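Aclacinomycin-N/aclacinomycin-A oxidase (Streptomyces galilaeus, PDB 2IPI) uses bicovalently bound FAD and molecular oxygen to carry out the last two oxidations of the terminal sugar of aclacinomycin antibiotics, converting aclacinomycin N to A and A to Y. Local coordinates at residues 397-400 with 401-405; 463-466 with 467-471; 482-486 with 487-491. All coordinates share one frame; numbering follows the deposited sequence.

Interaction 1 of 3, residues 397-400 with 401-405; sequences YSYG and GKVNS. With AKY (methyl (2S,4R)-2-ethyl-2,5,7-trihydroxy-6,11-dioxo-4-{[2,3,6-trideoxy-4-O-{2,6-dideoxy-4-O-[(2S,6S)-6-methyl-5-oxotetrahydro-2h -pyran-2-yl]-alpha-D-lyxo-hexopyranosyl}-3-(dimethylamino)-D-ribo-hexopyranosyl]oxy}-1,2,3,4,6,11-hexahydrotetracene-1-c arboxylate), chain E.
Tyr399 meets Val403, and Gly400 meets Asn404, where strand 391-398 of the large antiparallel sheet runs out and the chain turns into a short 3-10 segment. The tight side of this turn is built by the glycine pair. Gly400 and Gly401 both take positive phi (83° and 76°), which bends the backbone sharply enough to bring the CA of Gly400 over the flat amide of Asn404, 3.7 Å from its OD1. The amide is held in turn by Asn404 ND2 bonding to the carbonyl of Ser418. Beside it, Val403 points CG1 at the Tyr399 ring, 4.3 Å from CE1, a looser touch near the rim of the ring; Val172 packs on both side chains, and Tyr163 meets Tyr399 edge-to-face.

At the strand end the same stretch reaches the active site. Tyr397, a proton acceptor in catalysis, carries its OH to 3.2 Å from C40 of the terminal sugar of the bound anthracycline ligand, next to the ketone carbon C42.

Toward solvent the turn relaxes: Lys402 leads away from the strand end, and Ser405 is exposed. There Lys402 O takes two donors from one face of its carbonyl plane, Ser405 N at 3.1 Å and Ser405 OG at 2.9 Å, the hydroxyl coming in steeply at a C=O...OG angle of 106°.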
loop_
_atom_site.group_PDB
_atom_site.type_symbol
_atom_site.label_atom_id
_atom_site.label_comp_id
_atom_site.label_asym_id
_atom_site.label_seq_id
_atom_site.Cartn_x
_atom_site.Cartn_y
_atom_site.Cartn_z
ATOM N N TYR A 397 -5.056 -0.841 11.384
ATOM C CA TYR A 397 -3.729 -0.252 11.503
ATOM C C TYR A 397 -3.734 1.085 12.226
ATOM O O TYR A 397 -4.498 1.986 11.880
ATOM C CB TYR A 397 -3.095 -0.044 10.108
ATOM C CG TYR A 397 -3.028 -1.343 9.350
ATOM C CD1 TYR A 397 -4.158 -1.876 8.712
ATOM C CD2 TYR A 397 -1.841 -2.045 9.280
ATOM C CE1 TYR A 397 -4.080 -3.073 8.024
ATOM C CE2 TYR A 397 -1.759 -3.241 8.594
ATOM C CZ TYR A 397 -2.880 -3.754 7.970
ATOM O OH TYR A 397 -2.779 -4.945 7.285
ATOM N N SER A 398 -2.870 1.201 13.230
ATOM C CA SER A 398 -2.627 2.522 13.803
ATOM C C SER A 398 -2.092 3.393 12.652
ATOM O O SER A 398 -1.310 2.870 11.845
ATOM C CB SER A 398 -1.681 2.476 14.990
ATOM O OG SER A 398 -0.385 2.033 14.615
ATOM N N TYR A 399 -2.529 4.631 12.573
ATOM C CA TYR A 399 -2.220 5.520 11.449
ATOM C C TYR A 399 -2.178 6.966 11.919
ATOM O O TYR A 399 -2.115 7.272 13.115
ATOM C CB TYR A 399 -3.245 5.372 10.328
ATOM C CG TYR A 399 -2.764 5.711 8.935
ATOM C CD1 TYR A 399 -3.454 6.651 8.172
ATOM C CD2 TYR A 399 -1.649 5.124 8.351
ATOM C CE1 TYR A 399 -3.054 6.998 6.888
ATOM C CE2 TYR A 399 -1.240 5.456 7.068
ATOM C CZ TYR A 399 -1.944 6.391 6.340
ATOM O OH TYR A 399 -1.530 6.718 5.065
ATOM N N GLY A 400 -2.207 7.898 10.957
ATOM C CA GLY A 400 -2.176 9.305 11.358
ATOM C C GLY A 400 -0.747 9.745 11.607
ATOM O O GLY A 400 0.133 9.460 10.786
ATOM N N GLY A 401 -0.489 10.418 12.728
ATOM C CA GLY A 401 0.901 10.794 12.999
ATOM C C GLY A 401 1.334 11.970 12.135
ATOM O O GLY A 401 0.612 12.931 11.857
ATOM N N LYS A 402 2.584 11.888 11.694
ATOM C CA LYS A 402 3.175 12.857 10.793
ATOM C C LYS A 402 2.444 12.897 9.450
ATOM O O LYS A 402 2.507 13.936 8.789
ATOM C CB LYS A 402 4.660 12.533 10.623
ATOM C CG LYS A 402 5.463 13.497 9.765
ATOM C CD LYS A 402 6.131 14.574 10.590
ATOM C CE LYS A 402 7.328 13.977 11.353
ATOM N NZ LYS A 402 7.825 14.992 12.339
ATOM N N VAL A 403 1.806 11.828 8.997
ATOM C CA VAL A 403 1.098 11.916 7.712
ATOM C C VAL A 403 0.079 13.045 7.723
ATOM O O VAL A 403 -0.230 13.639 6.693
ATOM C CB VAL A 403 0.379 10.607 7.346
ATOM C CG1 VAL A 403 -0.774 10.321 8.287
ATOM C CG2 VAL A 403 -0.127 10.669 5.912
ATOM N N ASN A 404 -0.473 13.324 8.911
ATOM C CA ASN A 404 -1.563 14.279 9.017
ATOM C C ASN A 404 -1.085 15.721 9.121
ATOM O O ASN A 404 -1.866 16.607 9.455
ATOM C CB ASN A 404 -2.433 13.943 10.251
ATOM C CG ASN A 404 -3.292 12.723 10.009
ATOM O OD1 ASN A 404 -3.164 12.019 9.008
ATOM N ND2 ASN A 404 -4.208 12.450 10.943
ATOM N N SER A 405 0.187 15.922 8.835
ATOM C CA SER A 405 0.866 17.199 8.999
ATOM C C SER A 405 0.974 17.889 7.636
ATOM O O SER A 405 1.155 19.101 7.567
ATOM C CB SER A 405 2.255 17.054 9.610
ATOM O OG SER A 405 2.344 16.104 10.667
HETATM O O15 AKY E . -1.338 -2.508 4.334
HETATM C C42 AKY E . -1.093 -3.725 4.252
HETATM C C40 AKY E . -0.275 -4.357 5.404
HETATM C C38 AKY E . -0.107 -5.820 5.325
HETATM C C39 AKY E . -1.820 -4.713 3.251
HETATM C C41 AKY E . -3.063 -4.817 2.757
HETATM O O14 AKY E . -1.176 -5.955 3.075
HETATM C C37 AKY E . -0.888 -6.586 4.316
HETATM O O13 AKY E . -0.302 -7.854 4.162
HETATM C C35 AKY E . -1.191 -8.921 4.016
HETATM C C34 AKY E . -1.278 -9.797 5.270
HETATM C C36 AKY E . -1.057 -9.058 6.474
HETATM O O11 AKY E . -0.379 -11.032 5.247
HETATM C C33 AKY E . -0.922 -9.714 2.749
HETATM O O12 AKY E . -0.877 -8.937 1.445
HETATM C C32 AKY E . 0.056 -10.701 2.894
HETATM C C31 AKY E . -0.305 -11.656 3.863
HETATM O O7 AKY E . -2.901 -17.182 6.075
HETATM C C7 AKY E . -2.319 -18.391 5.583
HETATM C C8 AKY E . -1.009 -18.609 6.233
HETATM C C9 AKY E . -1.195 -19.221 7.598
HETATM O O9 AKY E . -2.136 -18.439 8.251
HETATM C C13 AKY E . 0.127 -19.291 8.273
HETATM C C14 AKY E . 0.576 -17.833 8.387
HETATM C C20 AKY E . -3.291 -19.478 5.913
HETATM C C19 AKY E . -3.047 -20.502 6.832
HETATM C C10 AKY E . -1.653 -20.614 7.400
HETATM C C11 AKY E . -3.988 -21.511 7.038
HETATM C C18 AKY E . -5.181 -21.524 6.317
HETATM C C17 AKY E . -5.440 -20.509 5.386
HETATM C C6 AKY E . -4.496 -19.504 5.211
HETATM O O6 AKY E . -4.712 -18.515 4.318
HETATM C C12 AKY E . -6.095 -22.586 6.499
HETATM O O3 AKY E . -5.891 -23.495 7.332
HETATM C C15 AKY E . -7.271 -22.625 5.709
HETATM C C1 AKY E . -8.139 -23.708 5.837
HETATM C C2 AKY E . -9.285 -23.825 5.049
HETATM C C3 AKY E . -9.552 -22.814 4.127
HETATM C C16 AKY E . -7.533 -21.607 4.765
HETATM C C5 AKY E . -6.617 -20.545 4.602
HETATM O O5 AKY E . -6.734 -19.630 3.763
HETATM C C4 AKY E . -8.695 -21.726 3.987
HETATM O O4 AKY E . -9.012 -20.788 3.058
HETATM O O18 AKY E . -1.512 -12.390 3.605
HETATM C C45 AKY E . -2.908 -16.155 5.074
HETATM C C43 AKY E . -0.808 -21.333 6.352
HETATM O O16 AKY E . -1.014 -21.185 5.143
HETATM O O17 AKY E . 0.188 -22.186 6.729
HETATM C C44 AKY E . -0.121 -23.479 6.194
HETATM O O19 AKY E . -1.649 -15.939 4.486
HETATM C C47 AKY E . -3.187 -13.656 4.817
HETATM N N11 AKY E . -4.216 -13.120 3.907
HETATM C C52 AKY E . -5.020 -12.024 4.325
HETATM C C51 AKY E . -3.962 -13.170 2.507
HETATM C C46 AKY E . -3.433 -14.869 5.705
HETATM C C48 AKY E . -1.701 -13.512 4.488
HETATM C C49 AKY E . -1.193 -14.764 3.792
HETATM C C50 AKY E . -0.984 -14.780 2.274
#

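Interaction 2 of 3, residues 463-466 with 467-471; sequences EGTF and INYPD. With FAD (flavin-adenine dinucleotide), chain F.
Beside the flavin and the bound sugar, a type I beta turn from Phe466 to Tyr469 puts three parts of the active site on one bend: a ring beside the isoalloxazine, the FAD-binding Asn468, and the catalytic Tyr469. The turn is closed by Tyr469 N bonding to Phe466 O at 2.8 Å. The side chains at its two ends pack edge-to-face, the edge of Phe466 toward the face of Tyr469, planes 86° apart. Phe466 CD2 sits over the centre of the Tyr469 ring, 3.5 Å from its CE2. Phe466 reaches this place because its CG is anti to the backbone N (chi1 -179°), which swings the ring over the turn until Asn468 N lies above its face. Asn468 CB lies over the same face, above Phe466 CE2 at 3.3 Å; the outer edge of the ring meets FAD O2, 3.4 Å from CE2, and Lys421 adds a cation-pi contact. Asn468 then extends its amide along the ribityl chain, ND2 being 3.1 Å from FAD O3'. A water ties the far side together, bonded to Thr465 OG1 and donating to Tyr469 O at 2.7 Å.

The hydroxyl of Tyr469 is hydrogen-bonded to O15, the ketone oxygen of the ligand's terminal sugar. With its backbone gripped by the turn and its face braced on Phe466, this proton acceptor is probably held in a fixed pose against the sugar ketone.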
loop_
_atom_site.group_PDB
_atom_site.type_symbol
_atom_site.label_atom_id
_atom_site.label_comp_id
_atom_site.label_asym_id
_atom_site.label_seq_id
_atom_site.Cartn_x
_atom_site.Cartn_y
_atom_site.Cartn_z
ATOM N N GLU A 463 -12.475 8.671 5.207
ATOM C CA GLU A 463 -11.801 9.425 4.151
ATOM C C GLU A 463 -11.604 8.557 2.914
ATOM O O GLU A 463 -10.623 8.671 2.173
ATOM C CB GLU A 463 -10.447 9.931 4.654
ATOM C CG GLU A 463 -10.490 11.320 5.228
ATOM C CD GLU A 463 -9.162 12.036 5.317
ATOM O OE1 GLU A 463 -9.092 13.167 4.786
ATOM O OE2 GLU A 463 -8.209 11.480 5.892
ATOM N N GLY A 464 -12.552 7.646 2.690
ATOM C CA GLY A 464 -12.521 6.829 1.487
ATOM C C GLY A 464 -11.648 5.609 1.636
ATOM O O GLY A 464 -11.499 5.010 2.706
ATOM N N THR A 465 -11.027 5.205 0.518
ATOM C CA THR A 465 -10.108 4.054 0.649
ATOM C C THR A 465 -8.796 4.365 -0.059
ATOM O O THR A 465 -8.648 5.510 -0.494
ATOM C CB THR A 465 -10.800 2.760 0.212
ATOM O OG1 THR A 465 -9.858 1.682 0.274
ATOM C CG2 THR A 465 -11.326 2.821 -1.206
ATOM N N PHE A 466 -7.866 3.438 -0.137
ATOM C CA PHE A 466 -6.464 3.594 -0.524
ATOM C C PHE A 466 -6.165 3.060 -1.907
ATOM O O PHE A 466 -6.506 1.905 -2.164
ATOM C CB PHE A 466 -5.640 2.820 0.513
ATOM C CG PHE A 466 -4.137 2.807 0.383
ATOM C CD1 PHE A 466 -3.435 3.948 0.039
ATOM C CD2 PHE A 466 -3.435 1.638 0.604
ATOM C CE1 PHE A 466 -2.057 3.919 -0.072
ATOM C CE2 PHE A 466 -2.056 1.595 0.505
ATOM C CZ PHE A 466 -1.365 2.741 0.171
ATOM N N ILE A 467 -5.539 3.805 -2.815
ATOM C CA ILE A 467 -5.344 3.309 -4.171
ATOM C C ILE A 467 -4.620 1.974 -4.253
ATOM O O ILE A 467 -4.891 1.162 -5.143
ATOM C CB ILE A 467 -4.599 4.317 -5.083
ATOM C CG1 ILE A 467 -3.120 4.448 -4.724
ATOM C CG2 ILE A 467 -5.290 5.659 -5.100
ATOM C CD1 ILE A 467 -2.718 5.822 -4.279
ATOM N N ASN A 468 -3.695 1.656 -3.345
ATOM C CA ASN A 468 -2.976 0.388 -3.428
ATOM C C ASN A 468 -3.804 -0.784 -2.920
ATOM O O ASN A 468 -3.340 -1.929 -2.803
ATOM C CB ASN A 468 -1.672 0.498 -2.627
ATOM C CG ASN A 468 -0.504 0.964 -3.474
ATOM O OD1 ASN A 468 -0.643 1.400 -4.619
ATOM N ND2 ASN A 468 0.678 0.847 -2.876
ATOM N N TYR A 469 -5.058 -0.492 -2.624
ATOM C CA TYR A 469 -6.135 -1.396 -2.345
ATOM C C TYR A 469 -7.211 -1.276 -3.428
ATOM O O TYR A 469 -8.314 -0.815 -3.127
ATOM C CB TYR A 469 -6.796 -1.095 -1.003
ATOM C CG TYR A 469 -5.946 -1.174 0.244
ATOM C CD1 TYR A 469 -6.488 -0.715 1.439
ATOM C CD2 TYR A 469 -4.657 -1.681 0.255
ATOM C CE1 TYR A 469 -5.774 -0.753 2.621
ATOM C CE2 TYR A 469 -3.925 -1.729 1.432
ATOM C CZ TYR A 469 -4.491 -1.264 2.602
ATOM O OH TYR A 469 -3.791 -1.300 3.788
ATOM N N PRO A 470 -6.916 -1.644 -4.664
ATOM C CA PRO A 470 -7.941 -1.549 -5.713
ATOM C C PRO A 470 -9.116 -2.480 -5.411
ATOM O O PRO A 470 -8.840 -3.594 -4.960
ATOM C CB PRO A 470 -7.228 -2.062 -6.961
ATOM C CG PRO A 470 -6.201 -2.998 -6.381
ATOM C CD PRO A 470 -5.675 -2.189 -5.227
ATOM N N ASP A 471 -10.328 -1.995 -5.672
ATOM C CA ASP A 471 -11.528 -2.820 -5.532
ATOM C C ASP A 471 -12.503 -2.489 -6.674
ATOM O O ASP A 471 -13.144 -1.448 -6.651
ATOM C CB ASP A 471 -12.198 -2.591 -4.193
ATOM C CG ASP A 471 -13.460 -3.414 -4.000
ATOM O OD1 ASP A 471 -13.574 -4.498 -4.575
ATOM O OD2 ASP A 471 -14.360 -2.944 -3.269
HETATM P PA FAD F . 2.800 -4.630 -9.394
HETATM O O1A FAD F . 1.762 -5.546 -9.660
HETATM O O2A FAD F . 3.962 -4.876 -10.248
HETATM O O5B FAD F . 2.304 -3.147 -9.556
HETATM C C5B FAD F . 1.148 -2.685 -8.983
HETATM C C4B FAD F . 0.598 -1.504 -9.778
HETATM O O4B FAD F . 1.645 -0.620 -10.068
HETATM C C3B FAD F . 0.075 -1.951 -11.156
HETATM O O3B FAD F . -0.900 -1.086 -11.613
HETATM C C2B FAD F . 1.297 -1.816 -12.048
HETATM O O2B FAD F . 1.029 -1.672 -13.417
HETATM C C1B FAD F . 1.936 -0.596 -11.420
HETATM N N9A FAD F . 3.378 -0.467 -11.709
HETATM C C8A FAD F . 4.327 -1.389 -11.507
HETATM N N7A FAD F . 5.512 -0.917 -11.864
HETATM C C5A FAD F . 5.317 0.318 -12.327
HETATM C C6A FAD F . 6.179 1.284 -12.830
HETATM N N6A FAD F . 7.433 1.039 -12.837
HETATM N N1A FAD F . 5.698 2.457 -13.205
HETATM C C2A FAD F . 4.412 2.688 -13.074
HETATM N N3A FAD F . 3.565 1.801 -12.586
HETATM C C4A FAD F . 3.993 0.627 -12.231
HETATM N N1 FAD F . 1.003 -1.414 0.756
HETATM C C2 FAD F . 1.231 -0.455 1.716
HETATM O O2 FAD F . 1.018 0.667 1.558
HETATM N N3 FAD F . 1.741 -0.862 2.918
HETATM C C4 FAD F . 2.031 -2.188 3.187
HETATM O O4 FAD F . 2.563 -2.472 4.223
HETATM C C4X FAD F . 1.811 -3.149 2.197
HETATM N N5 FAD F . 2.052 -4.474 2.413
HETATM C C5X FAD F . 1.903 -5.397 1.430
HETATM C C6 FAD F . 2.247 -6.733 1.650
HETATM C C7 FAD F . 2.035 -7.654 0.666
HETATM C C7M FAD F . 2.530 -9.039 0.928
HETATM C C8 FAD F . 1.570 -7.263 -0.594
HETATM C C8M FAD F . 1.645 -8.234 -1.751
HETATM C C9 FAD F . 1.262 -5.934 -0.776
HETATM C C9A FAD F . 1.381 -4.989 0.211
HETATM N N10 FAD F . 1.040 -3.666 0.000
HETATM C C10 FAD F . 1.296 -2.742 0.969
HETATM C "C1'" FAD F . 0.001 -3.280 -1.001
HETATM C "C2'" FAD F . 0.513 -2.968 -2.409
HETATM O "O2'" FAD F . 0.284 -3.903 -3.410
HETATM C "C3'" FAD F . 1.966 -2.560 -2.464
HETATM O "O3'" FAD F . 2.236 -1.478 -1.627
HETATM C "C4'" FAD F . 2.249 -2.375 -3.986
HETATM O "O4'" FAD F . 1.150 -2.125 -4.765
HETATM C "C5'" FAD F . 3.005 -3.445 -4.739
HETATM O "O5'" FAD F . 3.370 -2.985 -5.998
HETATM P P FAD F . 4.135 -3.998 -6.907
HETATM O O1P FAD F . 5.137 -3.339 -7.665
HETATM O O2P FAD F . 4.635 -5.012 -6.085
HETATM O O3P FAD F . 3.077 -4.722 -7.833
HETATM O O HOH W 1 -10.330 -0.608 -1.295
#

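Interaction 3 of 3, residues 482-486 with 487-491; sequences SGVPW and YTLYY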
loop_
_atom_site.group_PDB
_atom_site.type_symbol
_atom_site.label_atom_id
_atom_site.label_comp_id
_atom_site.label_asym_id
_atom_site.label_seq_id
_atom_site.Cartn_x
_atom_site.Cartn_y
_atom_site.Cartn_z
ATOM N N SER A 482 -23.254 4.315 -3.019
ATOM C CA SER A 482 -24.488 5.035 -3.347
ATOM C C SER A 482 -24.280 6.524 -3.607
ATOM O O SER A 482 -24.252 7.390 -2.739
ATOM C CB SER A 482 -25.551 4.797 -2.268
ATOM O OG SER A 482 -26.491 3.849 -2.738
ATOM N N GLY A 483 -24.170 6.799 -4.906
ATOM C CA GLY A 483 -24.100 8.138 -5.423
ATOM C C GLY A 483 -22.691 8.646 -5.619
ATOM O O GLY A 483 -22.501 9.569 -6.411
ATOM N N VAL A 484 -21.728 8.058 -4.917
ATOM C CA VAL A 484 -20.345 8.529 -4.937
ATOM C C VAL A 484 -19.499 7.728 -5.912
ATOM O O VAL A 484 -19.541 6.491 -5.904
ATOM C CB VAL A 484 -19.758 8.453 -3.518
ATOM C CG1 VAL A 484 -18.345 9.011 -3.479
ATOM C CG2 VAL A 484 -20.673 9.209 -2.553
ATOM N N PRO A 485 -18.732 8.412 -6.754
ATOM C CA PRO A 485 -17.916 7.718 -7.762
ATOM C C PRO A 485 -16.666 7.102 -7.144
ATOM O O PRO A 485 -16.282 7.496 -6.035
ATOM C CB PRO A 485 -17.528 8.829 -8.731
ATOM C CG PRO A 485 -17.836 10.117 -8.064
ATOM C CD PRO A 485 -18.582 9.872 -6.798
ATOM N N TRP A 486 -16.044 6.154 -7.845
ATOM C CA TRP A 486 -14.851 5.507 -7.309
ATOM C C TRP A 486 -13.716 6.498 -7.081
ATOM O O TRP A 486 -12.879 6.341 -6.185
ATOM C CB TRP A 486 -14.391 4.389 -8.264
ATOM C CG TRP A 486 -13.932 4.984 -9.569
ATOM C CD1 TRP A 486 -14.678 5.412 -10.635
ATOM C CD2 TRP A 486 -12.561 5.219 -9.910
ATOM N NE1 TRP A 486 -13.852 5.896 -11.626
ATOM C CE2 TRP A 486 -12.546 5.783 -11.197
ATOM C CE3 TRP A 486 -11.352 4.997 -9.243
ATOM C CZ2 TRP A 486 -11.347 6.130 -11.820
ATOM C CZ3 TRP A 486 -10.176 5.342 -9.867
ATOM C CH2 TRP A 486 -10.176 5.909 -11.152
ATOM N N TYR A 487 -13.650 7.540 -7.912
ATOM C CA TYR A 487 -12.486 8.432 -7.835
ATOM C C TYR A 487 -12.598 9.385 -6.655
ATOM O O TYR A 487 -11.589 9.797 -6.066
ATOM C CB TYR A 487 -12.267 9.204 -9.143
ATOM C CG TYR A 487 -13.468 9.887 -9.739
ATOM C CD1 TYR A 487 -14.047 9.413 -10.906
ATOM C CD2 TYR A 487 -14.034 11.008 -9.139
ATOM C CE1 TYR A 487 -15.149 10.028 -11.462
ATOM C CE2 TYR A 487 -15.137 11.625 -9.697
ATOM C CZ TYR A 487 -15.693 11.137 -10.858
ATOM O OH TYR A 487 -16.798 11.751 -11.417
ATOM N N THR A 488 -13.814 9.757 -6.271
ATOM C CA THR A 488 -14.035 10.471 -5.015
ATOM C C THR A 488 -13.500 9.626 -3.862
ATOM O O THR A 488 -12.816 10.091 -2.962
ATOM C CB THR A 488 -15.532 10.762 -4.809
ATOM O OG1 THR A 488 -15.967 11.627 -5.881
ATOM C CG2 THR A 488 -15.800 11.470 -3.490
ATOM N N LEU A 489 -13.841 8.334 -3.943
ATOM C CA LEU A 489 -13.510 7.406 -2.881
ATOM C C LEU A 489 -12.002 7.379 -2.656
ATOM O O LEU A 489 -11.563 7.437 -1.516
ATOM C CB LEU A 489 -14.016 5.996 -3.192
ATOM C CG LEU A 489 -15.527 5.764 -3.157
ATOM C CD1 LEU A 489 -15.813 4.270 -3.212
ATOM C CD2 LEU A 489 -16.175 6.374 -1.923
ATOM N N TYR A 490 -11.245 7.293 -3.757
ATOM C CA TYR A 490 -9.797 7.117 -3.599
ATOM C C TYR A 490 -9.017 8.420 -3.485
ATOM O O TYR A 490 -7.950 8.464 -2.855
ATOM C CB TYR A 490 -9.275 6.311 -4.791
ATOM C CG TYR A 490 -9.441 4.822 -4.719
ATOM C CD1 TYR A 490 -10.131 4.145 -5.721
ATOM C CD2 TYR A 490 -8.942 4.042 -3.681
ATOM C CE1 TYR A 490 -10.311 2.771 -5.701
ATOM C CE2 TYR A 490 -9.114 2.667 -3.647
ATOM C CZ TYR A 490 -9.800 2.028 -4.652
ATOM O OH TYR A 490 -9.978 0.653 -4.632
ATOM N N TYR A 491 -9.441 9.507 -4.118
ATOM C CA TYR A 491 -8.612 10.701 -4.202
ATOM C C TYR A 491 -9.268 11.969 -3.674
ATOM O O TYR A 491 -8.604 13.022 -3.692
ATOM C CB TYR A 491 -8.261 10.978 -5.680
ATOM C CG TYR A 491 -7.631 9.873 -6.471
ATOM C CD1 TYR A 491 -6.326 9.444 -6.215
ATOM C CD2 TYR A 491 -8.313 9.236 -7.490
ATOM C CE1 TYR A 491 -5.756 8.420 -6.961
ATOM C CE2 TYR A 491 -7.758 8.221 -8.233
ATOM C CZ TYR A 491 -6.472 7.815 -7.963
ATOM O OH TYR A 491 -5.963 6.803 -8.730
#
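The N-terminus of helix 486-491 is packed by the residues that lead into it, with Pro485 at the N-cap and the Trp486 indole lying over Tyr487. With chi1 at 66°, Trp486 CG is tucked over its own backbone, flanked by N and C, which lays the indole flat across the helix start. Its CG comes to 3.1 Å from Tyr487 N, while Tyr487 CB rests 4.0 Å from the centroid of the six-membered ring. The Tyr487 ring then turns its edge to the five-membered ring, planes 73° apart, with CD1 3.6 Å from Trp486 NE1. One face of that tyrosine is covered by Pro485, whose CB stands 3.7 Å from the ring centroid.

The benzo edge of the indole looks along the helix, where Trp486 CE3 meets Tyr490 CD1 at 3.8 Å, edge against edge, and Tyr491 lies just beyond. On another side of the turn, Val484 CG1 touches Thr488 CG2 at 3.5 Å and Leu489 CD2 at 3.8 Å. Backbone bonds begin at once: Tyr490 N donates to Trp486 O, whereas Leu489 N to Pro485 O is weak.

Around this short helix, Tyr487 stacks on Tyr495, the first residue of helix 495-505. Tyr491 OH bonds to the carbonyl of Gly214, Leu489 packs on Leu474, and Tyr490 sends its hydroxyl to the carbonyl of Tyr469 in the active-site turn.

The three contacts follow one another along the chain, interaction 1 at the end of strand 391-398, interactions 2 and 3 later, both within the berberine-like region. Interactions 1 and 2 lie about 16 Å apart between centres and do not touch, yet each supplies one catalytic tyrosine to the same substrate sugar, so two separate pieces of chain converge on one active site. Interactions 2 and 3 are closer, about 10 Å between centres, and joined directly: Thr465 N bonds to Leu489 O, alongside the tyrosine link between helix and turn. Helix 486-491 thus backs the catalytic turn as a second shell, while interaction 3 stays about 22 Å from interaction 1, centre to centre.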